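Local coordinates for putative acetoin utilization protein, acetoin dehydrogenase (Thermus thermophilus, PDB 5AWE), which is of unknown function but joins a pair of CBS domains to an ACT domain, a make-up consistent with sensing small-molecule ligands, at residues Asp146-Val150 with Pro151-Ala155; Gln159-Pro163 with Ala164-Ser168; Glu191-Pro194 with Lys195-Ala199. All blocks are in the same frame, centred on the assembly; numbering follows the deposited sequence.

All three contacts are local turns or helix starts within the ACT domain, each joining a helix to the four-stranded sheet or opening one. Contact 1 leads from strand 141-148 into helix 153-158, contact 2 leaves that helix for strand 165-175, and both reach the second subunit. Contact 3 starts helix 193-199, untouched there by other chains. All three are partly buried; only contact 2 lacks exposed residues among those that touch. Contact 1 is largely apolar with one turn bond, contact 2 depends on a cis-proline turn, and contact 3 on helical bonds and a charged side chain. Arg196 reaches from contact 3 to carbonyls of contact 2; the two contact centres are about 11 Å apart.

Contact 1 of 3, residues Asp146-Val150 with Pro151-Ala155; sequences DIPDV and PGALA
Val150 meets Ala153 twice across the turn that takes the chain from strand 141-148 into helix 153-158, once by backbone and once by side chain. Ala153 N donates to Val150 O over 3.0 Å and closes a type I turn through Pro151 and Gly152. The bond is nearly straight at 171° on the hydrogen, yet the donor stands above the carbonyl plane, off the lone pairs. On the apolar side, Val150 CG2 lies 4.0 Å from Ala153 CB. It is carried there because it sits between the backbone N and the carbonyl carbon (chi1 -58° for the other methyl, CG1).

Ala153 is the buried middle of the contact. Its methyl comes within 3.1 Å of Pro148 O, a close approach, and CB also rests 3.9 Å from CD of the Pro148 ring, so strand end and helix start pack against one small group.

Ile147 closes the inner side. With chi1 at 57°, CG1 takes the hindered place between N and C, and its end methyl CD1 reaches the helix, 3.8 Å from Leu154 CA and 4.0 Å from Leu154 CB. Leu154 also packs on Ile166 of the second subunit, and Pro151 on Pro163 of that subunit. Ile147 also touches Leu181 of the neighbouring strand 178-186.

This is the first strand-to-helix connection of the ACT fold, the region where many ACT domains bind regulatory amino acids; whether this protein does so is not established. With one backbone bond between the two segments and otherwise apolar contacts, the connection probably owes its shape to the turn and to shape-matched apolar packing rather than to charge.

Contact 2 of 3, residues Gln159-Pro163 with Ala164-Ser168; sequences QAVPP and ANIVS
Val161 and Ala164 bracket a tight turn in which the peptide bond between Pro162 and Pro163 is cis, and Ala164 N returns to Val161 O at 2.9 Å; the backbone angles fit a type VIa turn. It joins the end of the first ACT-domain helix to strand 165-175, the second strand of the βαββαβ fold. The bond is bent, 140° at the hydrogen, with the donor tilted 33° from the carbonyl plane. Pro162 CA adds a CA-H...O contact to Ala164 O across the turn.

Val161 does most of the side-chain work, and its two methyls have different partners. CG1, anti to the backbone N with chi1 -179°, runs alongside Ala164, 3.7 Å from its CB and closer still to Ala164 O. CG2 faces the strand instead and lies 3.8 Å from Ile166 CG1, with Ile166 CD1 equally near. The two branched side chains cross at about a right angle, CG2 resting against CG1 and CD1 of the isoleucine.

Met183 of strand 178-186 packs on both Val161 and Ile166, joining the turn to the sheet. The backbone of the strand meets the second subunit, where Gln179 NE2 of that subunit hydrogen-bonds to Ile166 O, so the turn stands beside the subunit contact. Ala164 is buried too and touches Val193 of helix 193-199, while Pro163 packs on Arg196.

The carbonyl that closes the turn has a second claimant: Val161 O also takes a weak hydrogen bond from Arg196 NH2, besides Ala164 N, so two donors converge on one oxygen, and Ala164 CB sits 3.3 Å from the same Val161 O.

Contact 3 of 3, residues Glu191-Pro194 with Lys195-Ala199; sequences EGVP and KRLEA
Arg196 N donates to Gly192 O at 3.1 Å, almost straight (174°), in the first turn of helix 193-199, while its guanidinium turns outward to other parts of the domain. There it forms a salt bridge with Asp189 through NH1 and a hydrogen bond from NE to Ala160 O. Next along, Leu197 N meets Val193 O at 2.8 Å, and Glu198 N reaches Pro194 O in a weak bond.

The guanidinium lies flat over the Gly192-Val193 peptide: Gly192 C sits over its centre, 3.7 Å from Arg196 CZ, and Val193 N nearer the rim. The bend at chi3 (-76°) folds the chain back there. Gly192 has no side chain, and a CB at that place would run into Arg196 NH1. Arg196 NH2 also meets Val193 CG2 at 3.4 Å.

A leucine in place of Arg196 would probably leave Asp189 without its charge partner and Ala160 O without its donor, and uncover the Gly192 peptide.

Val193 and Leu197 point the same way, Val193 CG1 3.7 Å from Leu197 CD1, and both pack on Ile143 of strand 141-148. This is the opening turn of the second helix of an ACT domain, an amphipathic helix with its apolar side laid on the antiparallel sheet.

Contact 1 of 3, residues Asp146-Val150 with Pro151-Ala155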
ATOM      1  N   ASP A 146      -2.256 -21.568 -54.757  1.00 26.15           N
ATOM      2  CA  ASP A 146      -3.014 -20.552 -55.472  1.00 26.60           C
ATOM      3  C   ASP A 146      -3.846 -21.202 -56.563  1.00 28.32           C
ATOM      4  O   ASP A 146      -3.307 -21.796 -57.502  1.00 29.98           O
ATOM      5  CB  ASP A 146      -2.069 -19.525 -56.099  1.00 26.60           C
ATOM      6  CG  ASP A 146      -1.438 -18.610 -55.069  1.00 27.49           C
ATOM      7  OD1 ASP A 146      -2.002 -18.472 -53.961  1.00 30.66           O
ATOM      8  OD2 ASP A 146      -0.377 -18.026 -55.364  1.00 25.05           O
ATOM      9  N   ILE A 147      -5.162 -21.088 -56.438  1.00 27.72           N
ATOM     10  CA  ILE A 147      -6.068 -21.613 -57.447  1.00 27.36           C
ATOM     11  C   ILE A 147      -6.754 -20.440 -58.120  1.00 28.05           C
ATOM     12  O   ILE A 147      -6.862 -19.356 -57.535  1.00 28.60           O
ATOM     13  CB  ILE A 147      -7.149 -22.524 -56.820  1.00 28.06           C
ATOM     14  CG1 ILE A 147      -7.930 -21.745 -55.754  1.00 28.05           C
ATOM     15  CG2 ILE A 147      -6.504 -23.769 -56.224  1.00 21.40           C
ATOM     16  CD1 ILE A 147      -9.137 -22.491 -55.203  1.00 25.39           C
ATOM     17  N   PRO A 148      -7.215 -20.629 -59.363  1.00 27.23           N
ATOM     18  CA  PRO A 148      -7.889 -19.520 -60.046  1.00 27.34           C
ATOM     19  C   PRO A 148      -9.093 -19.132 -59.197  1.00 27.89           C
ATOM     20  O   PRO A 148      -9.677 -19.986 -58.531  1.00 27.80           O
ATOM     21  CB  PRO A 148      -8.303 -20.117 -61.393  1.00 25.35           C
ATOM     22  CG  PRO A 148      -7.410 -21.294 -61.580  1.00 24.89           C
ATOM     23  CD  PRO A 148      -7.154 -21.838 -60.201  1.00 27.87           C
ATOM     24  N   ASP A 149      -9.463 -17.858 -59.194  1.00 29.22           N
ATOM     25  CA  ASP A 149     -10.608 -17.456 -58.393  1.00 32.47           C
ATOM     26  C   ASP A 149     -11.908 -17.492 -59.188  1.00 33.50           C
ATOM     27  O   ASP A 149     -12.661 -16.514 -59.207  1.00 34.51           O
ATOM     28  CB  ASP A 149     -10.391 -16.063 -57.789  1.00 37.64           C
ATOM     29  CG  ASP A 149     -10.476 -14.947 -58.817  1.00 39.53           C
ATOM     30  OD1 ASP A 149     -10.039 -15.147 -59.971  1.00 42.31           O
ATOM     31  OD2 ASP A 149     -10.980 -13.861 -58.457  1.00 38.14           O
ATOM     32  N   VAL A 150     -12.164 -18.624 -59.842  1.00 32.39           N
ATOM     33  CA  VAL A 150     -13.465 -18.883 -60.450  1.00 32.31           C
ATOM     34  C   VAL A 150     -14.192 -19.921 -59.605  1.00 31.57           C
ATOM     35  O   VAL A 150     -13.576 -20.839 -59.064  1.00 31.43           O
ATOM     36  CB  VAL A 150     -13.331 -19.400 -61.904  1.00 35.47           C
ATOM     37  CG1 VAL A 150     -12.560 -18.388 -62.746  1.00 35.79           C
ATOM     38  CG2 VAL A 150     -12.636 -20.759 -61.918  1.00 36.63           C
ATOM     39  N   PRO A 151     -15.521 -19.801 -59.499  1.00 31.23           N
ATOM     40  CA  PRO A 151     -16.354 -20.721 -58.710  1.00 31.65           C
ATOM     41  C   PRO A 151     -15.961 -22.200 -58.674  1.00 31.49           C
ATOM     42  O   PRO A 151     -15.957 -22.813 -57.607  1.00 33.73           O
ATOM     43  CB  PRO A 151     -17.760 -20.501 -59.269  1.00 33.10           C
ATOM     44  CG  PRO A 151     -17.726 -19.081 -59.761  1.00 34.82           C
ATOM     45  CD  PRO A 151     -16.339 -18.891 -60.321  1.00 29.09           C
ATOM     46  N   GLY A 152     -15.632 -22.786 -59.816  1.00 29.38           N
ATOM     47  CA  GLY A 152     -15.405 -24.219 -59.825  1.00 28.11           C
ATOM     48  C   GLY A 152     -14.008 -24.693 -59.446  1.00 27.38           C
ATOM     49  O   GLY A 152     -13.779 -25.902 -59.330  1.00 27.00           O
ATOM     50  N   ALA A 153     -13.077 -23.762 -59.251  1.00 25.78           N
ATOM     51  CA  ALA A 153     -11.660 -24.112 -59.106  1.00 25.25           C
ATOM     52  C   ALA A 153     -11.328 -24.982 -57.892  1.00 23.22           C
ATOM     53  O   ALA A 153     -10.497 -25.883 -57.980  1.00 22.79           O
ATOM     54  CB  ALA A 153     -10.799 -22.838 -59.076  1.00 19.86           C
ATOM     55  N   LEU A 154     -11.965 -24.713 -56.758  1.00 23.69           N
ATOM     56  CA  LEU A 154     -11.612 -25.408 -55.525  1.00 23.30           C
ATOM     57  C   LEU A 154     -11.999 -26.887 -55.626  1.00 23.93           C
ATOM     58  O   LEU A 154     -11.228 -27.777 -55.249  1.00 24.25           O
ATOM     59  CB  LEU A 154     -12.305 -24.754 -54.333  1.00 19.98           C
ATOM     60  CG  LEU A 154     -11.760 -25.148 -52.957  1.00 22.08           C
ATOM     61  CD1 LEU A 154     -12.221 -24.132 -51.919  1.00 28.00           C
ATOM     62  CD2 LEU A 154     -12.224 -26.537 -52.584  1.00 15.34           C
ATOM     63  N   ALA A 155     -13.183 -27.149 -56.159  1.00 22.52           N
ATOM     64  CA  ALA A 155     -13.581 -28.515 -56.440  1.00 23.64           C
ATOM     65  C   ALA A 155     -12.512 -29.222 -57.281  1.00 24.09           C
ATOM     66  O   ALA A 155     -12.147 -30.373 -57.007  1.00 24.42           O
ATOM     67  CB  ALA A 155     -14.914 -28.522 -57.167  1.00 20.87           C
TER

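Contact 2 of 3, residues Gln159-Pro163 with Ala164-Ser168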
ATOM      1  N   GLN A 159      -9.535 -32.623 -56.178  1.00 28.38           N
ATOM      2  CA  GLN A 159      -9.411 -33.960 -56.755  1.00 29.07           C
ATOM      3  C   GLN A 159      -7.977 -34.493 -56.743  1.00 28.94           C
ATOM      4  O   GLN A 159      -7.752 -35.691 -56.895  1.00 30.71           O
ATOM      5  CB  GLN A 159      -9.953 -33.967 -58.182  1.00 25.65           C
ATOM      6  CG  GLN A 159     -11.454 -33.757 -58.245  1.00 42.03           C
ATOM      7  CD  GLN A 159     -11.912 -33.201 -59.580  1.00 50.93           C
ATOM      8  OE1 GLN A 159     -11.335 -33.510 -60.624  1.00 56.17           O
ATOM      9  NE2 GLN A 159     -12.952 -32.370 -59.552  1.00 53.19           N
ATOM     10  N   ALA A 160      -7.007 -33.609 -56.554  1.00 27.17           N
ATOM     11  CA  ALA A 160      -5.617 -34.032 -56.520  1.00 27.60           C
ATOM     12  C   ALA A 160      -5.231 -34.668 -55.176  1.00 27.44           C
ATOM     13  O   ALA A 160      -4.278 -35.443 -55.106  1.00 29.39           O
ATOM     14  CB  ALA A 160      -4.704 -32.837 -56.820  1.00 27.45           C
ATOM     15  N   VAL A 161      -5.966 -34.351 -54.114  1.00 25.58           N
ATOM     16  CA  VAL A 161      -5.582 -34.797 -52.781  1.00 24.73           C
ATOM     17  C   VAL A 161      -5.687 -36.312 -52.527  1.00 26.18           C
ATOM     18  O   VAL A 161      -4.765 -36.909 -51.954  1.00 25.40           O
ATOM     19  CB  VAL A 161      -6.398 -34.067 -51.686  1.00 20.21           C
ATOM     20  CG1 VAL A 161      -5.950 -34.545 -50.297  1.00 18.63           C
ATOM     21  CG2 VAL A 161      -6.213 -32.563 -51.810  1.00 14.53           C
ATOM     22  N   PRO A 162      -6.803 -36.954 -52.931  1.00 26.00           N
ATOM     23  CA  PRO A 162      -6.915 -38.400 -52.690  1.00 27.60           C
ATOM     24  C   PRO A 162      -5.664 -39.130 -53.156  1.00 27.88           C
ATOM     25  O   PRO A 162      -5.022 -38.712 -54.115  1.00 28.66           O
ATOM     26  CB  PRO A 162      -8.163 -38.806 -53.480  1.00 24.87           C
ATOM     27  CG  PRO A 162      -8.977 -37.561 -53.547  1.00 27.29           C
ATOM     28  CD  PRO A 162      -7.960 -36.441 -53.683  1.00 28.31           C
ATOM     29  N   PRO A 163      -5.314 -40.250 -52.504  1.00 29.42           N
ATOM     30  CA  PRO A 163      -5.982 -40.909 -51.373  1.00 30.35           C
ATOM     31  C   PRO A 163      -5.962 -40.177 -50.027  1.00 32.05           C
ATOM     32  O   PRO A 163      -6.540 -40.672 -49.046  1.00 32.39           O
ATOM     33  CB  PRO A 163      -5.273 -42.260 -51.287  1.00 30.28           C
ATOM     34  CG  PRO A 163      -3.894 -41.968 -51.758  1.00 31.19           C
ATOM     35  CD  PRO A 163      -4.010 -40.873 -52.802  1.00 26.41           C
ATOM     36  N   ALA A 164      -5.302 -39.019 -49.967  1.00 30.67           N
ATOM     37  CA  ALA A 164      -5.219 -38.264 -48.714  1.00 29.40           C
ATOM     38  C   ALA A 164      -6.492 -37.452 -48.465  1.00 28.10           C
ATOM     39  O   ALA A 164      -7.318 -37.286 -49.367  1.00 27.56           O
ATOM     40  CB  ALA A 164      -4.001 -37.336 -48.730  1.00 25.67           C
ATOM     41  N   ASN A 165      -6.636 -36.946 -47.241  1.00 26.11           N
ATOM     42  CA  ASN A 165      -7.820 -36.197 -46.838  1.00 26.50           C
ATOM     43  C   ASN A 165      -7.518 -34.725 -46.633  1.00 25.55           C
ATOM     44  O   ASN A 165      -6.409 -34.361 -46.240  1.00 26.65           O
ATOM     45  CB  ASN A 165      -8.392 -36.751 -45.529  1.00 31.13           C
ATOM     46  CG  ASN A 165      -8.897 -38.166 -45.666  1.00 33.82           C
ATOM     47  OD1 ASN A 165      -9.998 -38.398 -46.170  1.00 41.88           O
ATOM     48  ND2 ASN A 165      -8.093 -39.127 -45.213  1.00 30.57           N
ATOM     49  N   ILE A 166      -8.513 -33.884 -46.880  1.00 22.96           N
ATOM     50  CA  ILE A 166      -8.444 -32.483 -46.491  1.00 21.86           C
ATOM     51  C   ILE A 166      -9.161 -32.312 -45.155  1.00 22.30           C
ATOM     52  O   ILE A 166     -10.285 -32.801 -44.972  1.00 20.76           O
ATOM     53  CB  ILE A 166      -9.135 -31.599 -47.524  1.00 19.69           C
ATOM     54  CG1 ILE A 166      -8.459 -31.781 -48.879  1.00 19.97           C
ATOM     55  CG2 ILE A 166      -9.108 -30.144 -47.072  1.00 20.10           C
ATOM     56  CD1 ILE A 166      -9.384 -31.509 -50.051  1.00 21.82           C
ATOM     57  N   VAL A 167      -8.513 -31.620 -44.221  1.00 21.51           N
ATOM     58  CA  VAL A 167      -9.110 -31.371 -42.907  1.00 22.50           C
ATOM     59  C   VAL A 167      -9.592 -29.925 -42.755  1.00 21.07           C
ATOM     60  O   VAL A 167     -10.571 -29.658 -42.047  1.00 19.63           O
ATOM     61  CB  VAL A 167      -8.105 -31.708 -41.782  1.00 26.05           C
ATOM     62  CG1 VAL A 167      -8.663 -31.313 -40.428  1.00 28.28           C
ATOM     63  CG2 VAL A 167      -7.819 -33.204 -41.799  1.00 31.38           C
ATOM     64  N   SER A 168      -8.909 -28.996 -43.424  1.00 20.01           N
ATOM     65  CA  SER A 168      -9.334 -27.601 -43.402  1.00 19.54           C
ATOM     66  C   SER A 168      -8.700 -26.761 -44.494  1.00 20.13           C
ATOM     67  O   SER A 168      -7.563 -26.993 -44.908  1.00 19.84           O
ATOM     68  CB  SER A 168      -9.027 -26.963 -42.041  1.00 15.69           C
ATOM     69  OG  SER A 168      -7.631 -26.836 -41.852  1.00 15.35           O
TER

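Contact 3 of 3, residues Glu191-Pro194 with Lys195-Ala199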
ATOM      1  N   GLU A 191       2.266 -37.176 -48.776  1.00 31.38           N
ATOM      2  CA  GLU A 191       3.503 -36.661 -49.355  1.00 32.67           C
ATOM      3  C   GLU A 191       3.323 -36.502 -50.859  1.00 32.62           C
ATOM      4  O   GLU A 191       3.976 -35.678 -51.492  1.00 32.24           O
ATOM      5  CB  GLU A 191       4.668 -37.613 -49.068  1.00 35.17           C
ATOM      6  CG  GLU A 191       4.796 -38.035 -47.603  1.00 42.19           C
ATOM      7  CD  GLU A 191       3.708 -39.016 -47.173  1.00 48.59           C
ATOM      8  OE1 GLU A 191       2.916 -39.450 -48.040  1.00 50.77           O
ATOM      9  OE2 GLU A 191       3.644 -39.352 -45.970  1.00 45.66           O
ATOM     10  N   GLY A 192       2.418 -37.291 -51.422  1.00 33.26           N
ATOM     11  CA  GLY A 192       2.190 -37.237 -52.852  1.00 33.60           C
ATOM     12  C   GLY A 192       1.374 -36.043 -53.301  1.00 33.15           C
ATOM     13  O   GLY A 192       1.320 -35.747 -54.494  1.00 34.75           O
ATOM     14  N   VAL A 193       0.749 -35.344 -52.357  1.00 33.18           N
ATOM     15  CA  VAL A 193      -0.205 -34.290 -52.705  1.00 31.72           C
ATOM     16  C   VAL A 193       0.389 -33.141 -53.500  1.00 31.74           C
ATOM     17  O   VAL A 193      -0.167 -32.758 -54.523  1.00 31.57           O
ATOM     18  CB  VAL A 193      -0.880 -33.676 -51.466  1.00 28.72           C
ATOM     19  CG1 VAL A 193      -1.831 -32.588 -51.909  1.00 30.16           C
ATOM     20  CG2 VAL A 193      -1.623 -34.740 -50.681  1.00 26.54           C
ATOM     21  N   PRO A 194       1.520 -32.567 -53.036  1.00 32.65           N
ATOM     22  CA  PRO A 194       2.154 -31.445 -53.747  1.00 34.07           C
ATOM     23  C   PRO A 194       2.430 -31.775 -55.214  1.00 36.81           C
ATOM     24  O   PRO A 194       2.158 -30.969 -56.112  1.00 36.97           O
ATOM     25  CB  PRO A 194       3.450 -31.198 -52.968  1.00 26.55           C
ATOM     26  CG  PRO A 194       3.212 -31.796 -51.633  1.00 27.34           C
ATOM     27  CD  PRO A 194       2.315 -32.982 -51.866  1.00 30.22           C
ATOM     28  N   LYS A 195       2.967 -32.970 -55.448  1.00 38.67           N
ATOM     29  CA  LYS A 195       3.160 -33.463 -56.808  1.00 41.13           C
ATOM     30  C   LYS A 195       1.834 -33.351 -57.560  1.00 40.82           C
ATOM     31  O   LYS A 195       1.690 -32.536 -58.481  1.00 40.38           O
ATOM     32  CB  LYS A 195       3.609 -34.932 -56.782  1.00 47.95           C
ATOM     33  CG  LYS A 195       4.755 -35.235 -55.817  1.00 54.05           C
ATOM     34  CD  LYS A 195       6.119 -34.984 -56.457  1.00 62.56           C
ATOM     35  CE  LYS A 195       6.477 -36.075 -57.459  1.00 65.36           C
ATOM     36  NZ  LYS A 195       7.874 -35.937 -57.966  1.00 66.53           N
ATOM     37  N   ARG A 196       0.868 -34.163 -57.136  1.00 39.85           N
ATOM     38  CA  ARG A 196      -0.423 -34.258 -57.803  1.00 40.49           C
ATOM     39  C   ARG A 196      -1.042 -32.894 -58.091  1.00 41.65           C
ATOM     40  O   ARG A 196      -1.594 -32.676 -59.168  1.00 42.16           O
ATOM     41  CB  ARG A 196      -1.386 -35.088 -56.954  1.00 38.45           C
ATOM     42  CG  ARG A 196      -0.952 -36.527 -56.764  1.00 34.60           C
ATOM     43  CD  ARG A 196      -2.090 -37.363 -56.225  1.00 35.99           C
ATOM     44  NE  ARG A 196      -2.316 -37.127 -54.804  1.00 30.94           N
ATOM     45  CZ  ARG A 196      -1.779 -37.866 -53.840  1.00 33.05           C
ATOM     46  NH1 ARG A 196      -0.990 -38.883 -54.154  1.00 31.62           N
ATOM     47  NH2 ARG A 196      -2.019 -37.583 -52.569  1.00 30.38           N
ATOM     48  N   LEU A 197      -0.943 -31.978 -57.130  1.00 42.02           N
ATOM     49  CA  LEU A 197      -1.540 -30.658 -57.282  1.00 42.41           C
ATOM     50  C   LEU A 197      -1.014 -29.925 -58.513  1.00 44.26           C
ATOM     51  O   LEU A 197      -1.787 -29.457 -59.348  1.00 43.94           O
ATOM     52  CB  LEU A 197      -1.281 -29.809 -56.035  1.00 38.72           C
ATOM     53  CG  LEU A 197      -2.187 -30.062 -54.824  1.00 38.68           C
ATOM     54  CD1 LEU A 197      -1.657 -29.323 -53.605  1.00 25.62           C
ATOM     55  CD2 LEU A 197      -3.605 -29.606 -55.149  1.00 35.31           C
ATOM     56  N   GLU A 198       0.302 -29.816 -58.633  1.00 46.05           N
ATOM     57  CA  GLU A 198       0.846 -28.993 -59.698  1.00 48.39           C
ATOM     58  C   GLU A 198       0.930 -29.784 -60.990  1.00 48.71           C
ATOM     59  O   GLU A 198       0.758 -29.223 -62.066  1.00 49.99           O
ATOM     60  CB  GLU A 198       2.220 -28.446 -59.312  1.00 49.81           C
ATOM     61  CG  GLU A 198       3.292 -29.496 -59.148  1.00 55.91           C
ATOM     62  CD  GLU A 198       4.673 -28.882 -59.106  1.00 57.77           C
ATOM     63  OE1 GLU A 198       4.850 -27.870 -58.395  1.00 56.11           O
ATOM     64  OE2 GLU A 198       5.576 -29.408 -59.790  1.00 61.58           O
ATOM     65  N   ALA A 199       1.181 -31.088 -60.879  1.00 49.05           N
ATOM     66  CA  ALA A 199       1.060 -31.990 -62.023  1.00 47.42           C
ATOM     67  C   ALA A 199      -0.346 -31.876 -62.608  1.00 47.04           C
ATOM     68  O   ALA A 199      -0.547 -32.052 -63.810  1.00 48.00           O
ATOM     69  CB  ALA A 199       1.333 -33.428 -61.591  1.00 47.14           C
TER